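Long-range contacts in type I polyketide synthase PikAII (Streptomyces venezuelae, PDB 3QP9), which probably epimerises the alpha-carbon of an acyl-carrier-protein-bound polyketide intermediate without reducing its ketone, as a C2-type ketoreductase domain: residues S49-V55 against V107-L113; P246-A250 against S344-H348. All coordinates share one frame; numbering follows the deposited sequence.

Each contact reaches a parallel strand, one in each half of this Rossmann-type ketoreductase. Interaction 1 pairs strands 51-57 and 109-112 in the N-terminal half. This half probably corresponds to the structural subdomain known from modular ketoreductases. Interaction 2 sets the loop before strand 253-256 against strand 343-348, which lies within the KR domain. They come in series along the chain, interaction 1 closing before interaction 2 opens. Their centres are about 48 Å apart, on opposite sides of the chain's centre, and their nearest atoms are about 27 Å apart. Interaction 1 thus belongs to the core of the N-terminal half, while interaction 2 packs the loop leading into the KR strands against one of them.

Interaction 1: S49-V55 against V107-L113; sequences SGRWLVV and VDGVLSL
Two neighbouring parallel strands of the N-terminal Rossmann-like half meet here, with Trp52, Leu53, Val54 and Val55 in register with Gly109, Val110, Leu111 and Ser112. Backbone bonds alternate between the strands. Leu53 N donates to Gly109 O at 3.1 Å, and Leu111 N reaches Leu53 O at 3.0 Å, nearly straight (171° at the hydrogen). Val55 N then binds Leu111 O, and Leu113 N binds Val55 O. At the other end Asp108 N donates to Arg51 O at 2.7 Å, in the carbonyl plane. Gly109 N adds a weak bond to the same oxygen.

The Trp52 indole lies flat over Gly109, with Trp52 CE3 3.5 Å from Gly109 C. Its CG is anti to the carbonyl carbon (chi1 -84°), which brings the ring back over the partner strand. Gly109 CA sits 3.4 Å from the centroid of the six-membered ring, a CH-pi contact over the face. On the other face of the sheet from Trp52, Val55 CG2 meets Val110 CG1 at 4.0 Å.

Strand 77-83 pairs with the outer side of strand 51-57, while strand 151-156 lies beyond 109-112. Helix 65-73 covers Val54, Leu111 and Leu113.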
# COMPACT_ATOMS: atom_id res chain seq x y z
N SER A 49 -1.08 10.23 -29.83
CA SER A 49 -0.97 9.66 -31.16
C SER A 49 -0.48 8.22 -31.15
O SER A 49 0.01 7.70 -30.13
CB SER A 49 -0.04 10.50 -32.06
OG SER A 49 1.23 10.73 -31.45
N GLY A 50 -0.62 7.58 -32.31
CA GLY A 50 -0.12 6.22 -32.54
C GLY A 50 -0.93 5.10 -31.94
O GLY A 50 -2.06 5.30 -31.46
N ARG A 51 -0.34 3.91 -31.91
CA ARG A 51 -1.04 2.72 -31.47
C ARG A 51 -0.93 2.64 -29.94
O ARG A 51 0.20 2.64 -29.41
CB ARG A 51 -0.44 1.46 -32.12
CG ARG A 51 -1.10 0.13 -31.72
CD ARG A 51 -2.34 -0.23 -32.51
NE ARG A 51 -2.24 0.15 -33.93
CZ ARG A 51 -2.11 -0.67 -34.97
NH1 ARG A 51 -2.07 -2.00 -34.82
NH2 ARG A 51 -2.04 -0.16 -36.19
N TRP A 52 -2.11 2.54 -29.28
CA TRP A 52 -2.22 2.24 -27.83
C TRP A 52 -2.82 0.84 -27.63
O TRP A 52 -3.91 0.53 -28.13
CB TRP A 52 -3.02 3.33 -27.06
CG TRP A 52 -2.11 4.50 -26.69
CD1 TRP A 52 -1.65 5.47 -27.54
CD2 TRP A 52 -1.46 4.77 -25.41
NE1 TRP A 52 -0.81 6.34 -26.87
CE2 TRP A 52 -0.67 5.91 -25.57
CE3 TRP A 52 -1.53 4.17 -24.14
CZ2 TRP A 52 0.08 6.47 -24.52
CZ3 TRP A 52 -0.74 4.70 -23.09
CH2 TRP A 52 0.04 5.84 -23.31
N LEU A 53 -2.14 -0.03 -26.91
CA LEU A 53 -2.76 -1.29 -26.58
C LEU A 53 -3.52 -1.10 -25.28
O LEU A 53 -2.96 -0.57 -24.30
CB LEU A 53 -1.72 -2.40 -26.39
CG LEU A 53 -0.79 -2.71 -27.57
CD1 LEU A 53 0.01 -3.93 -27.25
CD2 LEU A 53 -1.54 -2.85 -28.92
N VAL A 54 -4.77 -1.54 -25.27
CA VAL A 54 -5.57 -1.48 -24.06
C VAL A 54 -5.79 -2.88 -23.60
O VAL A 54 -6.42 -3.67 -24.28
CB VAL A 54 -6.86 -0.68 -24.25
CG1 VAL A 54 -7.70 -0.60 -22.92
CG2 VAL A 54 -6.50 0.67 -24.82
N VAL A 55 -5.17 -3.23 -22.49
CA VAL A 55 -5.35 -4.52 -21.91
C VAL A 55 -6.48 -4.61 -20.94
O VAL A 55 -6.35 -4.11 -19.85
CB VAL A 55 -4.11 -4.96 -21.22
CG1 VAL A 55 -4.17 -6.45 -20.93
CG2 VAL A 55 -2.91 -4.61 -22.08
N VAL A 107 4.76 0.55 -30.74
CA VAL A 107 3.48 0.94 -30.24
C VAL A 107 3.83 2.14 -29.34
O VAL A 107 5.02 2.32 -28.93
CB VAL A 107 2.92 -0.30 -29.55
CG1 VAL A 107 2.52 -0.03 -28.13
CG2 VAL A 107 1.88 -1.01 -30.40
N ASP A 108 2.85 3.01 -29.11
CA ASP A 108 3.13 4.24 -28.41
C ASP A 108 2.86 4.17 -26.93
O ASP A 108 3.50 4.92 -26.19
CB ASP A 108 2.38 5.40 -29.04
CG ASP A 108 2.88 5.69 -30.49
OD1 ASP A 108 4.06 5.47 -30.75
OD2 ASP A 108 2.08 6.17 -31.33
N GLY A 109 1.99 3.27 -26.48
CA GLY A 109 1.79 3.10 -25.05
C GLY A 109 0.98 1.87 -24.77
O GLY A 109 0.37 1.28 -25.68
N VAL A 110 0.93 1.49 -23.51
CA VAL A 110 0.13 0.39 -23.02
C VAL A 110 -0.62 0.85 -21.75
O VAL A 110 0.01 1.36 -20.81
CB VAL A 110 1.01 -0.82 -22.61
CG1 VAL A 110 0.14 -2.06 -22.15
CG2 VAL A 110 1.95 -1.26 -23.80
N LEU A 111 -1.94 0.65 -21.78
CA LEU A 111 -2.91 1.08 -20.79
C LEU A 111 -3.51 -0.17 -20.25
O LEU A 111 -4.27 -0.84 -20.94
CB LEU A 111 -4.04 1.89 -21.41
CG LEU A 111 -4.91 2.56 -20.32
CD1 LEU A 111 -4.07 3.41 -19.42
CD2 LEU A 111 -5.98 3.39 -21.01
N SER A 112 -3.18 -0.51 -19.03
CA SER A 112 -3.77 -1.72 -18.41
C SER A 112 -5.04 -1.40 -17.67
O SER A 112 -5.03 -0.55 -16.72
CB SER A 112 -2.81 -2.30 -17.44
OG SER A 112 -3.39 -3.41 -16.79
N LEU A 113 -6.16 -2.02 -18.06
CA LEU A 113 -7.36 -1.93 -17.18
C LEU A 113 -7.46 -3.17 -16.26
O LEU A 113 -8.55 -3.44 -15.74
CB LEU A 113 -8.66 -1.74 -18.03
CG LEU A 113 -8.65 -0.60 -19.07
CD1 LEU A 113 -10.04 -0.42 -19.73
CD2 LEU A 113 -8.23 0.77 -18.45

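Interaction 2: P246-A250 against S344-H348; sequences PWWQA and SAVLH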
# COMPACT_ATOMS: atom_id res chain seq x y z
N PRO A 246 -6.89 10.54 24.38
CA PRO A 246 -6.63 9.12 24.65
C PRO A 246 -7.13 8.25 23.52
O PRO A 246 -8.20 8.51 22.95
CB PRO A 246 -7.42 8.87 25.97
CG PRO A 246 -7.39 10.21 26.65
CD PRO A 246 -7.63 11.18 25.49
N TRP A 247 -6.34 7.23 23.19
CA TRP A 247 -6.68 6.34 22.16
C TRP A 247 -6.91 4.89 22.70
O TRP A 247 -7.14 4.03 21.91
CB TRP A 247 -5.63 6.33 21.01
CG TRP A 247 -4.17 6.06 21.38
CD1 TRP A 247 -3.26 6.98 21.78
CD2 TRP A 247 -3.48 4.81 21.36
NE1 TRP A 247 -2.06 6.41 22.04
CE2 TRP A 247 -2.14 5.07 21.76
CE3 TRP A 247 -3.87 3.48 21.10
CZ2 TRP A 247 -1.16 4.05 21.89
CZ3 TRP A 247 -2.91 2.49 21.18
CH2 TRP A 247 -1.57 2.77 21.60
N TRP A 248 -6.79 4.67 24.02
CA TRP A 248 -7.09 3.39 24.67
C TRP A 248 -7.68 3.77 26.04
O TRP A 248 -7.51 4.94 26.53
CB TRP A 248 -5.93 2.40 24.74
CG TRP A 248 -4.68 2.93 25.35
CD1 TRP A 248 -3.57 3.38 24.67
CD2 TRP A 248 -4.40 3.14 26.76
NE1 TRP A 248 -2.62 3.83 25.57
CE2 TRP A 248 -3.11 3.72 26.85
CE3 TRP A 248 -5.12 2.88 27.97
CZ2 TRP A 248 -2.52 4.06 28.08
CZ3 TRP A 248 -4.53 3.21 29.20
CH2 TRP A 248 -3.27 3.81 29.25
N GLN A 249 -8.50 2.85 26.59
CA GLN A 249 -9.04 3.09 27.94
C GLN A 249 -8.38 2.12 28.95
O GLN A 249 -8.18 1.02 28.62
CB GLN A 249 -10.58 2.99 27.99
CG GLN A 249 -11.40 3.66 26.89
CD GLN A 249 -12.89 3.11 26.88
OE1 GLN A 249 -13.73 3.52 26.10
NE2 GLN A 249 -13.16 2.15 27.74
N ALA A 250 -7.95 2.56 30.12
CA ALA A 250 -7.30 1.67 31.14
C ALA A 250 -8.17 0.43 31.51
O ALA A 250 -7.61 -0.69 31.76
CB ALA A 250 -7.02 2.45 32.43
N SER A 344 -10.72 -2.05 23.40
CA SER A 344 -10.44 -0.61 23.36
C SER A 344 -9.53 -0.27 22.14
O SER A 344 -9.67 0.79 21.53
CB SER A 344 -9.70 -0.20 24.64
OG SER A 344 -9.46 1.14 24.66
N ALA A 345 -8.57 -1.13 21.82
CA ALA A 345 -7.67 -0.84 20.74
C ALA A 345 -7.00 -2.09 20.27
O ALA A 345 -6.78 -3.02 21.03
CB ALA A 345 -6.60 0.26 21.14
N VAL A 346 -6.64 -2.10 19.00
CA VAL A 346 -5.91 -3.22 18.41
C VAL A 346 -4.58 -2.71 17.76
O VAL A 346 -4.63 -1.72 16.97
CB VAL A 346 -6.80 -3.94 17.32
CG1 VAL A 346 -5.99 -5.02 16.62
CG2 VAL A 346 -7.92 -4.57 17.93
N LEU A 347 -3.43 -3.33 18.11
CA LEU A 347 -2.18 -3.05 17.50
C LEU A 347 -1.85 -4.24 16.65
O LEU A 347 -1.53 -5.29 17.17
CB LEU A 347 -0.97 -2.74 18.45
CG LEU A 347 -1.27 -1.57 19.39
CD1 LEU A 347 0.03 -1.18 20.18
CD2 LEU A 347 -1.72 -0.36 18.59
N HIS A 348 -2.01 -4.07 15.34
CA HIS A 348 -1.81 -5.18 14.43
C HIS A 348 -0.45 -5.20 13.75
O HIS A 348 -0.20 -4.33 12.94
CB HIS A 348 -2.96 -5.34 13.40
CG HIS A 348 -2.81 -6.58 12.57
ND1 HIS A 348 -2.95 -6.59 11.19
CD2 HIS A 348 -2.52 -7.86 12.92
CE1 HIS A 348 -2.77 -7.82 10.73
NE2 HIS A 348 -2.49 -8.61 11.76
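Ser344 OG accepts a hydrogen bond from Gln249 N at 2.8 Å, with 152° at the hydrogen. The serine is near the start of strand 343-348, and its OG stands anti to the backbone N (chi1 -178°), facing the loop. Trp248 CA lies 3.3 Å from the same Ser344 OG.

Ala345 CB points to the loop and meets the Trp247 ring at its edge, 4.2 Å from CE3. It also touches Trp248 CB. Farther along the strand, Leu347 CD2 comes within 4.0 Å of Trp247 CZ3, the two side chains crossing at about a right angle. Trp248 CD1 sits over the centre of one face of the Trp247 ring.

This is structural packing in the Rossmann-type KR core: the segment leading into strand 253-256 lies beside the start of strand 343-348. Trp247 NE1 is hydrogen-bonded to Asp476 OD2, and Leu271 of helix 262-274 packs on both tryptophans and on Leu347. Ser344 also shares backbone bonds with Thr253 and Val396 of the flanking strands. One directional bond, from the Gln249 amide to the serine oxygen, thus sets the loop beside the strand, while the Trp247 contacts with Ala345 and Leu347 are apolar and non-directional.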